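Local coordinates for protein chlorella virus DNA ligase-adenylate (Chlorella virus, PDB 1FVI) that probably seals nicks in duplex DNA as an ATP-dependent ligase, captured here as the covalent enzyme-adenylate intermediate, at residues M163-D168 with G181-M186; L22-I27 with I134-V139; E61-E66 with Y94-Y99. The protein carries 1 engineered substitution. One frame throughout, in Å; residues are numbered along the deposited sequence.

The three contacts surround one AMP within the adenylation part of the ligase and span its two mixed sheets. Contact 1 pairs strands 162-165 and 184-186; strand 162-165 also neighbours strand 21-25, which carries one half of contact 2. Contact 3 pairs strands 63-68 and 92-99 of the second sheet, where strand 131-135, leading into the other half of contact 2, borders strand 92-99. Centre to centre, contacts 1 and 2 lie about 11 Å apart, as do contacts 2 and 3, and contacts 1 and 3 about 16 Å. Along the chain contact 3 falls between the two halves of contact 2, and contact 1 follows. Contact 2 therefore joins the sheets, with the nucleotide between them.

Contact 1: M163-D168 with G181-M186; sequences MIRKPD and GILLKM. With AMP (adenosine monophosphate), chain C; SO4 (sulfate ion), chain B.
Met163 and Lys185 form an antiparallel non-hydrogen-bonded pair, and their side chains leave the sheet side by side, both reaching the nucleotide. CG of Met163 lies beside the backbone N, anti to the carbonyl carbon (chi1 -59°), and further bends at chi2 and chi3 curl the chain across the base. Its CB approaches the adenine at C6 and N1; CG presses over the ring face, 3.4 Å from AMP C6; SD turns back to Lys185 CB at 3.6 Å; and CE, near AMP N3, ends 3.8 Å from Leu183 CD2. Lys185, extended beyond CG, carries its amine to the phosphate, where NZ donates to AMP O1P at 2.7 Å. The same NZ donates to O2 of a sulfate, probably from the crystallisation liquor, at 2.8 Å. Two backbone bonds of the Ile164-Leu184 pair hold the strands together: Ile164 N reaches Leu184 O at 2.7 Å, and Leu184 N returns a bond to Ile164 O. On the opposite face of the sheet, Ile164 CD1 lies 3.9 Å from Met186 CB. Leu183 CG covers one face of the Arg165 guanidinium, whose NH1 forms a salt bridge with Asp98. Within the sheet, strand 162-165 runs between strands 184-186 and 21-25; strand 9-10 flanks 184-186 on its other side, and Met186 rests on helix 144-156.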
loop_
_atom_site.group_PDB
_atom_site.type_symbol
_atom_site.label_atom_id
_atom_site.label_comp_id
_atom_site.label_asym_id
_atom_site.label_seq_id
_atom_site.Cartn_x
_atom_site.Cartn_y
_atom_site.Cartn_z
ATOM N N MET A 163 0.494 -6.335 -4.878
ATOM C CA MET A 163 0.039 -6.363 -6.268
ATOM C C MET A 163 1.212 -6.834 -7.125
ATOM O O MET A 163 2.297 -6.260 -7.063
ATOM C CB MET A 163 -0.448 -4.980 -6.716
ATOM C CG MET A 163 -1.600 -4.437 -5.870
ATOM S SD MET A 163 -3.071 -5.470 -5.836
ATOM C CE MET A 163 -3.662 -5.321 -7.547
ATOM N N ILE A 164 0.973 -7.885 -7.907
ATOM C CA ILE A 164 1.972 -8.514 -8.784
ATOM C C ILE A 164 1.759 -8.260 -10.296
ATOM O O ILE A 164 0.646 -8.402 -10.822
ATOM C CB ILE A 164 1.980 -10.049 -8.559
ATOM C CG1 ILE A 164 2.187 -10.357 -7.073
ATOM C CG2 ILE A 164 3.089 -10.694 -9.374
ATOM C CD1 ILE A 164 1.778 -11.749 -6.665
ATOM N N ARG A 165 2.848 -7.942 -10.991
ATOM C CA ARG A 165 2.792 -7.692 -12.427
ATOM C C ARG A 165 3.956 -8.294 -13.198
ATOM O O ARG A 165 5.111 -8.266 -12.743
ATOM C CB ARG A 165 2.786 -6.187 -12.720
ATOM C CG ARG A 165 1.636 -5.391 -12.136
ATOM C CD ARG A 165 1.199 -4.316 -13.110
ATOM N NE ARG A 165 0.659 -3.130 -12.450
ATOM C CZ ARG A 165 0.118 -2.093 -13.095
ATOM N NH1 ARG A 165 0.019 -2.089 -14.421
ATOM N NH2 ARG A 165 -0.248 -1.012 -12.421
ATOM N N LYS A 166 3.661 -8.846 -14.376
ATOM C CA LYS A 166 4.736 -9.347 -15.228
ATOM C C LYS A 166 5.305 -8.075 -15.906
ATOM O O LYS A 166 4.579 -7.106 -16.151
ATOM C CB LYS A 166 4.237 -10.405 -16.231
ATOM C CG LYS A 166 3.348 -9.922 -17.339
ATOM C CD LYS A 166 2.795 -11.133 -18.088
ATOM C CE LYS A 166 2.231 -10.762 -19.459
ATOM N NZ LYS A 166 1.514 -11.898 -20.135
ATOM N N PRO A 167 6.630 -8.020 -16.090
ATOM C CA PRO A 167 7.357 -6.903 -16.696
ATOM C C PRO A 167 6.849 -6.474 -18.061
ATOM O O PRO A 167 6.758 -5.284 -18.357
ATOM C CB PRO A 167 8.771 -7.451 -16.805
ATOM C CG PRO A 167 8.861 -8.386 -15.667
ATOM C CD PRO A 167 7.557 -9.100 -15.714
ATOM N N ASP A 168 6.529 -7.459 -18.889
ATOM C CA ASP A 168 6.063 -7.222 -20.245
ATOM C C ASP A 168 4.565 -7.003 -20.394
ATOM O O ASP A 168 4.071 -6.837 -21.508
ATOM C CB ASP A 168 6.527 -8.358 -21.167
ATOM C CG ASP A 168 5.993 -9.713 -20.745
ATOM O OD1 ASP A 168 6.021 -10.015 -19.529
ATOM O OD2 ASP A 168 5.554 -10.481 -21.633
ATOM N N GLY A 181 -1.236 -13.081 -15.982
ATOM C CA GLY A 181 -0.284 -12.578 -15.011
ATOM C C GLY A 181 0.061 -11.112 -15.219
ATOM O O GLY A 181 1.177 -10.698 -14.905
ATOM N N ILE A 182 -0.899 -10.324 -15.720
ATOM C CA ILE A 182 -0.670 -8.898 -15.990
ATOM C C ILE A 182 -0.771 -8.105 -14.706
ATOM O O ILE A 182 0.082 -7.265 -14.408
ATOM C CB ILE A 182 -1.685 -8.348 -17.053
ATOM C CG1 ILE A 182 -1.420 -8.983 -18.425
ATOM C CG2 ILE A 182 -1.604 -6.831 -17.172
ATOM C CD1 ILE A 182 -2.524 -8.713 -19.415
ATOM N N LEU A 183 -1.796 -8.412 -13.924
ATOM C CA LEU A 183 -2.015 -7.740 -12.647
ATOM C C LEU A 183 -2.683 -8.745 -11.739
ATOM O O LEU A 183 -3.763 -9.236 -12.055
ATOM C CB LEU A 183 -2.911 -6.505 -12.817
ATOM C CG LEU A 183 -2.751 -5.288 -11.897
ATOM C CD1 LEU A 183 -4.107 -4.926 -11.326
ATOM C CD2 LEU A 183 -1.652 -5.474 -10.797
ATOM N N LEU A 184 -2.028 -9.044 -10.617
ATOM C CA LEU A 184 -2.534 -10.009 -9.646
ATOM C C LEU A 184 -2.510 -9.462 -8.220
ATOM O O LEU A 184 -1.591 -8.741 -7.830
ATOM C CB LEU A 184 -1.694 -11.302 -9.681
ATOM C CG LEU A 184 -1.369 -12.017 -11.005
ATOM C CD1 LEU A 184 -0.440 -13.187 -10.709
ATOM C CD2 LEU A 184 -2.628 -12.493 -11.718
ATOM N N LYS A 185 -3.536 -9.795 -7.445
ATOM C CA LYS A 185 -3.580 -9.366 -6.057
ATOM C C LYS A 185 -3.308 -10.552 -5.133
ATOM O O LYS A 185 -3.805 -11.669 -5.340
ATOM C CB LYS A 185 -4.871 -8.603 -5.704
ATOM C CG LYS A 185 -6.177 -9.185 -6.139
ATOM C CD LYS A 185 -7.277 -8.153 -5.934
ATOM C CE LYS A 185 -8.654 -8.764 -6.022
ATOM N NZ LYS A 185 -9.712 -7.792 -5.631
ATOM N N MET A 186 -2.459 -10.297 -4.147
ATOM C CA MET A 186 -2.039 -11.318 -3.216
ATOM C C MET A 186 -2.163 -10.942 -1.750
ATOM O O MET A 186 -1.672 -9.918 -1.310
ATOM C CB MET A 186 -0.591 -11.701 -3.515
ATOM C CG MET A 186 0.027 -12.611 -2.477
ATOM S SD MET A 186 1.731 -12.981 -2.794
ATOM C CE MET A 186 2.469 -11.819 -1.802
HETATM P P AMP C . -8.292 -5.633 -2.881
HETATM O O1P AMP C . -9.001 -6.882 -3.147
HETATM O O3P AMP C . -9.477 -4.789 -2.254
HETATM O "O5'" AMP C . -8.031 -4.899 -4.170
HETATM C "C5'" AMP C . -7.460 -3.500 -4.141
HETATM C "C4'" AMP C . -7.892 -2.662 -5.323
HETATM O "O4'" AMP C . -6.978 -1.564 -5.388
HETATM C "C3'" AMP C . -7.800 -3.397 -6.681
HETATM O "O3'" AMP C . -8.857 -3.091 -7.589
HETATM C "C2'" AMP C . -6.533 -2.901 -7.290
HETATM O "O2'" AMP C . -6.648 -2.873 -8.708
HETATM C "C1'" AMP C . -6.291 -1.538 -6.616
HETATM N N9 AMP C . -4.881 -1.337 -6.346
HETATM C C8 AMP C . -4.373 -0.957 -5.123
HETATM N N7 AMP C . -3.075 -0.860 -5.178
HETATM C C5 AMP C . -2.685 -1.182 -6.470
HETATM C C6 AMP C . -1.441 -1.253 -7.115
HETATM N N6 AMP C . -0.274 -0.983 -6.485
HETATM N N1 AMP C . -1.461 -1.611 -8.412
HETATM C C2 AMP C . -2.598 -1.874 -9.015
HETATM N N3 AMP C . -3.844 -1.848 -8.533
HETATM C C4 AMP C . -3.858 -1.488 -7.216
HETATM S S SO4 B . -11.646 -5.202 -7.171
HETATM O O1 SO4 B . -12.684 -5.115 -8.192
HETATM O O2 SO4 B . -10.497 -6.040 -7.655
HETATM O O3 SO4 B . -12.173 -5.805 -5.842
HETATM O O4 SO4 B . -11.164 -3.799 -6.809
HETATM O O HOH W 1 1.899 -6.460 -16.172
#

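Contact 2: L22-I27 with I134-V139; sequences LATPKI and IPLIPV. With AMP (adenosine monophosphate), chain C.
With chi1 at 52°, Thr24 places OG1 between its backbone N and carbonyl carbon and leaves CG2 beside the N; this division lets CG2 lie alongside Pro138, 3.7 Å from Pro138 CA, while OG1 accepts from AMP N6 at 2.9 Å. In Ile27, CG1 sits anti to the carbonyl carbon (chi1 -58°), and CD1 meets Leu136 CD1 tip to tip at 3.6 Å. The other Leu136 methyl, CD2, meets the CG corner of Pro25, 3.8 Å away. One leucine thus packs against three residues of the opposing segment, Thr24, Pro25 and Ile27, and its CD1 also approaches the exocyclic amine of the adenine. Farther from the base, Ala23 and Val139 form an antiparallel hydrogen-bonded pair: Ala23 N donates to Val139 O at 2.7 Å, and Val139 N donates back to Ala23 O. Pro138 CB, next along, packs on Leu22 CB. The backbone also reads the edge of the base. Pro25 O accepts a second bond from AMP N6 at 3.1 Å, and Ile27 N gives AMP N7 a nearly straight one (3.0 Å, 167°). That pattern of donors and acceptors matches adenine. Lys26 NZ is covalently bonded to AMP P at 1.5 Å, a phosphoramidate: the activated adenylate that ligases of this family pass to the 5'-phosphate of a nick.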
loop_
_atom_site.group_PDB
_atom_site.type_symbol
_atom_site.label_atom_id
_atom_site.label_comp_id
_atom_site.label_asym_id
_atom_site.label_seq_id
_atom_site.Cartn_x
_atom_site.Cartn_y
_atom_site.Cartn_z
ATOM N N LEU A 22 7.307 -8.092 -10.869
ATOM C CA LEU A 22 7.366 -6.743 -10.319
ATOM C C LEU A 22 6.226 -6.444 -9.341
ATOM O O LEU A 22 5.064 -6.345 -9.728
ATOM C CB LEU A 22 7.380 -5.725 -11.465
ATOM C CG LEU A 22 8.606 -5.859 -12.381
ATOM C CD1 LEU A 22 8.472 -4.951 -13.607
ATOM C CD2 LEU A 22 9.867 -5.511 -11.598
ATOM N N ALA A 23 6.571 -6.215 -8.079
ATOM C CA ALA A 23 5.546 -5.985 -7.066
ATOM C C ALA A 23 5.414 -4.579 -6.501
ATOM O O ALA A 23 6.366 -3.809 -6.479
ATOM C CB ALA A 23 5.721 -6.996 -5.918
ATOM N N THR A 24 4.199 -4.250 -6.072
ATOM C CA THR A 24 3.905 -2.964 -5.457
ATOM C C THR A 24 2.928 -3.257 -4.319
ATOM O O THR A 24 2.420 -4.379 -4.208
ATOM C CB THR A 24 3.288 -1.924 -6.455
ATOM O OG1 THR A 24 2.168 -2.498 -7.137
ATOM C CG2 THR A 24 4.345 -1.417 -7.464
ATOM N N PRO A 25 2.720 -2.286 -3.411
ATOM C CA PRO A 25 1.800 -2.494 -2.291
ATOM C C PRO A 25 0.336 -2.341 -2.653
ATOM O O PRO A 25 -0.035 -1.471 -3.446
ATOM C CB PRO A 25 2.234 -1.427 -1.297
ATOM C CG PRO A 25 2.661 -0.317 -2.180
ATOM C CD PRO A 25 3.469 -1.028 -3.241
ATOM N N LYS A 26 -0.488 -3.227 -2.104
ATOM C CA LYS A 26 -1.923 -3.166 -2.335
ATOM C C LYS A 26 -2.460 -1.992 -1.489
ATOM O O LYS A 26 -2.467 -2.036 -0.256
ATOM C CB LYS A 26 -2.584 -4.490 -1.934
ATOM C CG LYS A 26 -4.041 -4.689 -2.376
ATOM C CD LYS A 26 -4.491 -6.094 -1.994
ATOM C CE LYS A 26 -5.835 -6.508 -2.606
ATOM N NZ LYS A 26 -7.012 -5.695 -2.155
ATOM N N ILE A 27 -2.846 -0.916 -2.169
ATOM C CA ILE A 27 -3.369 0.272 -1.504
ATOM C C ILE A 27 -4.900 0.256 -1.330
ATOM O O ILE A 27 -5.668 -0.110 -2.247
ATOM C CB ILE A 27 -2.952 1.568 -2.284
ATOM C CG1 ILE A 27 -1.436 1.646 -2.397
ATOM C CG2 ILE A 27 -3.506 2.827 -1.613
ATOM C CD1 ILE A 27 -0.981 2.359 -3.628
ATOM N N ILE A 134 3.169 10.270 -4.902
ATOM C CA ILE A 134 4.051 9.164 -4.560
ATOM C C ILE A 134 4.204 8.164 -5.695
ATOM O O ILE A 134 3.280 7.418 -6.000
ATOM C CB ILE A 134 3.556 8.420 -3.299
ATOM C CG1 ILE A 134 3.474 9.390 -2.110
ATOM C CG2 ILE A 134 4.501 7.275 -2.982
ATOM C CD1 ILE A 134 2.861 8.790 -0.872
ATOM N N PRO A 135 5.367 8.173 -6.367
ATOM C CA PRO A 135 5.624 7.249 -7.476
ATOM C C PRO A 135 5.754 5.819 -6.935
ATOM O O PRO A 135 6.582 5.545 -6.064
ATOM C CB PRO A 135 6.970 7.743 -8.034
ATOM C CG PRO A 135 7.041 9.183 -7.603
ATOM C CD PRO A 135 6.482 9.124 -6.208
ATOM N N LEU A 136 4.894 4.928 -7.409
ATOM C CA LEU A 136 4.947 3.541 -6.990
ATOM C C LEU A 136 5.792 2.766 -7.982
ATOM O O LEU A 136 5.276 2.218 -8.950
ATOM C CB LEU A 136 3.553 2.924 -6.938
ATOM C CG LEU A 136 2.755 2.843 -5.633
ATOM C CD1 LEU A 136 1.794 1.665 -5.758
ATOM C CD2 LEU A 136 3.664 2.641 -4.421
ATOM N N ILE A 137 7.105 2.803 -7.786
ATOM C CA ILE A 137 8.037 2.072 -8.638
ATOM C C ILE A 137 8.088 0.630 -8.085
ATOM O O ILE A 137 8.282 0.423 -6.879
ATOM C CB ILE A 137 9.389 2.781 -8.619
ATOM C CG1 ILE A 137 9.202 4.170 -9.259
ATOM C CG2 ILE A 137 10.455 1.930 -9.319
ATOM C CD1 ILE A 137 10.314 5.146 -9.013
ATOM N N PRO A 138 7.861 -0.384 -8.944
ATOM C CA PRO A 138 7.874 -1.774 -8.469
ATOM C C PRO A 138 9.197 -2.357 -8.002
ATOM O O PRO A 138 10.275 -1.877 -8.357
ATOM C CB PRO A 138 7.314 -2.545 -9.655
ATOM C CG PRO A 138 7.862 -1.753 -10.830
ATOM C CD PRO A 138 7.630 -0.322 -10.398
ATOM N N VAL A 139 9.076 -3.404 -7.190
ATOM C CA VAL A 139 10.204 -4.137 -6.637
ATOM C C VAL A 139 10.309 -5.414 -7.455
ATOM O O VAL A 139 9.294 -6.008 -7.774
ATOM C CB VAL A 139 9.917 -4.563 -5.172
ATOM C CG1 VAL A 139 11.005 -5.493 -4.667
ATOM C CG2 VAL A 139 9.812 -3.349 -4.281
HETATM P P AMP C . -8.292 -5.633 -2.881
HETATM O O1P AMP C . -9.001 -6.882 -3.147
HETATM O O3P AMP C . -9.477 -4.789 -2.254
HETATM O "O5'" AMP C . -8.031 -4.899 -4.170
HETATM C "C5'" AMP C . -7.460 -3.500 -4.141
HETATM C "C4'" AMP C . -7.892 -2.662 -5.323
HETATM O "O4'" AMP C . -6.978 -1.564 -5.388
HETATM C "C3'" AMP C . -7.800 -3.397 -6.681
HETATM O "O3'" AMP C . -8.857 -3.091 -7.589
HETATM C "C2'" AMP C . -6.533 -2.901 -7.290
HETATM O "O2'" AMP C . -6.648 -2.873 -8.708
HETATM C "C1'" AMP C . -6.291 -1.538 -6.616
HETATM N N9 AMP C . -4.881 -1.337 -6.346
HETATM C C8 AMP C . -4.373 -0.957 -5.123
HETATM N N7 AMP C . -3.075 -0.860 -5.178
HETATM C C5 AMP C . -2.685 -1.182 -6.470
HETATM C C6 AMP C . -1.441 -1.253 -7.115
HETATM N N6 AMP C . -0.274 -0.983 -6.485
HETATM N N1 AMP C . -1.461 -1.611 -8.412
HETATM C C2 AMP C . -2.598 -1.874 -9.015
HETATM N N3 AMP C . -3.844 -1.848 -8.533
HETATM C C4 AMP C . -3.858 -1.488 -7.216
#

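Contact 3: E61-E66 with Y94-Y99; sequences EGSDGE and YYWFDY. With AMP (adenosine monophosphate), chain C.
Asp64 faces both Phe97 and Asp98, and its carbonyl oxygen accepts from both their amides. Among the backbone bonds, Phe97 N reaches Asp64 O at 2.9 Å in the carbonyl plane, whereas Asp98 N comes to Asp64 O at 3.1 Å from 37° above that plane. Asp64 N donates to Asp98 O in return. Beyond the irregularity, regular pairing resumes, with Glu66 N to Tyr95 O and Tyr95 N to Glu66 O.

Ring contacts come next. Phe97 CG occupies the crowded position between backbone N and carbonyl carbon (chi1 55°), which lays the ring against the opposing strand. Gly65 CA makes a CH-pi contact over its face, 3.7 Å from the ring centroid and 14° off the normal. Glu66 CG meets the ring edge at Phe97 CE2, 3.5 Å away, and the opposite face carries the adenine, with Phe97 CD2 3.6 Å from AMP C6. Trp96 is approached in its plane by Asp64 O, which lies 3.2 Å from Trp96 CD1.

Polar ends form the third group. A water donates to both Asp64 OD2 and Asp98 OD2. Asp64 OD2 also forms a salt bridge with Arg31 and a hydrogen bond with Tyr171 OH, and Asp98 OD2 a salt bridge with Arg111. Glu66 OE1 approaches the ribose, 3.2 Å from AMP C1'.

Two residues, Phe97 and Asp98, opposite the single residue Asp64, with the register slipping by one, make a classic beta bulge; here it lies in the sheet whose Phe97 and Glu66 line the AMP pocket of the nucleotidyltransferase fold shared by ATP-dependent DNA ligases.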
loop_
_atom_site.group_PDB
_atom_site.type_symbol
_atom_site.label_atom_id
_atom_site.label_comp_id
_atom_site.label_asym_id
_atom_site.label_seq_id
_atom_site.Cartn_x
_atom_site.Cartn_y
_atom_site.Cartn_z
ATOM N N GLU A 61 -1.401 13.266 -18.731
ATOM C CA GLU A 61 -2.516 12.508 -19.279
ATOM C C GLU A 61 -2.133 11.012 -19.336
ATOM O O GLU A 61 -1.026 10.665 -19.749
ATOM C CB GLU A 61 -2.820 13.060 -20.681
ATOM C CG GLU A 61 -3.847 12.278 -21.476
ATOM C CD GLU A 61 -5.271 12.469 -20.993
ATOM O OE1 GLU A 61 -5.509 13.318 -20.104
ATOM O OE2 GLU A 61 -6.158 11.766 -21.529
ATOM N N GLY A 62 -3.029 10.135 -18.890
ATOM C CA GLY A 62 -2.727 8.711 -18.909
ATOM C C GLY A 62 -2.225 8.137 -17.587
ATOM O O GLY A 62 -1.879 6.950 -17.494
ATOM N N SER A 63 -2.186 8.978 -16.559
ATOM C CA SER A 63 -1.763 8.544 -15.234
ATOM C C SER A 63 -2.790 7.639 -14.559
ATOM O O SER A 63 -4.001 7.875 -14.654
ATOM C CB SER A 63 -1.512 9.743 -14.335
ATOM O OG SER A 63 -0.313 10.364 -14.709
ATOM N N ASP A 64 -2.290 6.610 -13.876
ATOM C CA ASP A 64 -3.134 5.675 -13.150
ATOM C C ASP A 64 -2.604 5.541 -11.710
ATOM O O ASP A 64 -1.383 5.523 -11.485
ATOM C CB ASP A 64 -3.167 4.322 -13.855
ATOM C CG ASP A 64 -4.291 3.445 -13.360
ATOM O OD1 ASP A 64 -5.081 3.903 -12.491
ATOM O OD2 ASP A 64 -4.382 2.296 -13.853
ATOM N N GLY A 65 -3.522 5.473 -10.744
ATOM C CA GLY A 65 -3.103 5.389 -9.353
ATOM C C GLY A 65 -4.203 5.377 -8.310
ATOM O O GLY A 65 -5.374 5.117 -8.607
ATOM N N GLU A 66 -3.809 5.639 -7.068
ATOM C CA GLU A 66 -4.729 5.621 -5.934
ATOM C C GLU A 66 -4.660 6.868 -5.072
ATOM O O GLU A 66 -3.577 7.296 -4.635
ATOM C CB GLU A 66 -4.407 4.420 -5.016
ATOM C CG GLU A 66 -4.660 3.023 -5.596
ATOM C CD GLU A 66 -6.076 2.551 -5.413
ATOM O OE1 GLU A 66 -6.471 1.627 -6.130
ATOM O OE2 GLU A 66 -6.793 3.067 -4.541
ATOM N N TYR A 94 -1.363 10.731 -3.557
ATOM C CA TYR A 94 -1.748 10.042 -4.772
ATOM C C TYR A 94 -0.605 9.110 -5.126
ATOM O O TYR A 94 0.504 9.561 -5.439
ATOM C CB TYR A 94 -2.023 11.015 -5.918
ATOM C CG TYR A 94 -2.402 10.305 -7.197
ATOM C CD1 TYR A 94 -3.707 9.865 -7.415
ATOM C CD2 TYR A 94 -1.453 10.085 -8.198
ATOM C CE1 TYR A 94 -4.066 9.224 -8.609
ATOM C CE2 TYR A 94 -1.797 9.445 -9.399
ATOM C CZ TYR A 94 -3.101 9.028 -9.592
ATOM O OH TYR A 94 -3.442 8.455 -10.784
ATOM N N TYR A 95 -0.855 7.811 -4.969
ATOM C CA TYR A 95 0.135 6.795 -5.295
ATOM C C TYR A 95 -0.020 6.548 -6.796
ATOM O O TYR A 95 -1.029 5.986 -7.242
ATOM C CB TYR A 95 -0.147 5.510 -4.512
ATOM C CG TYR A 95 0.060 5.617 -3.008
ATOM C CD1 TYR A 95 -0.995 5.966 -2.165
ATOM C CD2 TYR A 95 1.306 5.330 -2.428
ATOM C CE1 TYR A 95 -0.823 6.023 -0.774
ATOM C CE2 TYR A 95 1.489 5.381 -1.042
ATOM C CZ TYR A 95 0.415 5.728 -0.224
ATOM O OH TYR A 95 0.566 5.765 1.144
ATOM N N TRP A 96 0.963 7.018 -7.558
ATOM C CA TRP A 96 0.965 6.916 -9.017
ATOM C C TRP A 96 1.666 5.647 -9.425
ATOM O O TRP A 96 2.887 5.570 -9.365
ATOM C CB TRP A 96 1.695 8.139 -9.572
ATOM C CG TRP A 96 1.691 8.327 -11.077
ATOM C CD1 TRP A 96 0.913 7.683 -11.990
ATOM C CD2 TRP A 96 2.557 9.201 -11.825
ATOM N NE1 TRP A 96 1.250 8.090 -13.263
ATOM C CE2 TRP A 96 2.256 9.017 -13.191
ATOM C CE3 TRP A 96 3.566 10.114 -11.469
ATOM C CZ2 TRP A 96 2.929 9.706 -14.212
ATOM C CZ3 TRP A 96 4.235 10.804 -12.485
ATOM C CH2 TRP A 96 3.908 10.589 -13.843
ATOM N N PHE A 97 0.897 4.645 -9.839
ATOM C CA PHE A 97 1.494 3.369 -10.212
ATOM C C PHE A 97 1.579 2.997 -11.694
ATOM O O PHE A 97 2.236 2.007 -12.040
ATOM C CB PHE A 97 0.891 2.221 -9.384
ATOM C CG PHE A 97 -0.608 2.118 -9.458
ATOM C CD1 PHE A 97 -1.254 1.836 -10.677
ATOM C CD2 PHE A 97 -1.370 2.186 -8.294
ATOM C CE1 PHE A 97 -2.633 1.612 -10.733
ATOM C CE2 PHE A 97 -2.757 1.963 -8.328
ATOM C CZ PHE A 97 -3.394 1.673 -9.548
ATOM N N ASP A 98 0.915 3.767 -12.562
ATOM C CA ASP A 98 0.968 3.497 -13.992
ATOM C C ASP A 98 0.835 4.768 -14.818
ATOM O O ASP A 98 0.349 5.787 -14.336
ATOM C CB ASP A 98 -0.073 2.449 -14.413
ATOM C CG ASP A 98 0.421 1.551 -15.542
ATOM O OD1 ASP A 98 1.475 1.845 -16.151
ATOM O OD2 ASP A 98 -0.253 0.538 -15.827
ATOM N N TYR A 99 1.259 4.672 -16.074
ATOM C CA TYR A 99 1.272 5.788 -17.014
ATOM C C TYR A 99 1.179 5.245 -18.429
ATOM O O TYR A 99 2.155 4.671 -18.929
ATOM C CB TYR A 99 2.619 6.515 -16.883
ATOM C CG TYR A 99 2.770 7.772 -17.710
ATOM C CD1 TYR A 99 1.652 8.506 -18.119
ATOM C CD2 TYR A 99 4.038 8.279 -18.004
ATOM C CE1 TYR A 99 1.790 9.715 -18.789
ATOM C CE2 TYR A 99 4.190 9.489 -18.670
ATOM C CZ TYR A 99 3.059 10.203 -19.055
ATOM O OH TYR A 99 3.193 11.421 -19.676
HETATM P P AMP C . -8.292 -5.633 -2.881
HETATM O O1P AMP C . -9.001 -6.882 -3.147
HETATM O O3P AMP C . -9.477 -4.789 -2.254
HETATM O "O5'" AMP C . -8.031 -4.899 -4.170
HETATM C "C5'" AMP C . -7.460 -3.500 -4.141
HETATM C "C4'" AMP C . -7.892 -2.662 -5.323
HETATM O "O4'" AMP C . -6.978 -1.564 -5.388
HETATM C "C3'" AMP C . -7.800 -3.397 -6.681
HETATM O "O3'" AMP C . -8.857 -3.091 -7.589
HETATM C "C2'" AMP C . -6.533 -2.901 -7.290
HETATM O "O2'" AMP C . -6.648 -2.873 -8.708
HETATM C "C1'" AMP C . -6.291 -1.538 -6.616
HETATM N N9 AMP C . -4.881 -1.337 -6.346
HETATM C C8 AMP C . -4.373 -0.957 -5.123
HETATM N N7 AMP C . -3.075 -0.860 -5.178
HETATM C C5 AMP C . -2.685 -1.182 -6.470
HETATM C C6 AMP C . -1.441 -1.253 -7.115
HETATM N N6 AMP C . -0.274 -0.983 -6.485
HETATM N N1 AMP C . -1.461 -1.611 -8.412
HETATM C C2 AMP C . -2.598 -1.874 -9.015
HETATM N N3 AMP C . -3.844 -1.848 -8.533
HETATM C C4 AMP C . -3.858 -1.488 -7.216
HETATM O O HOH W 2 -2.584 0.311 -14.012
#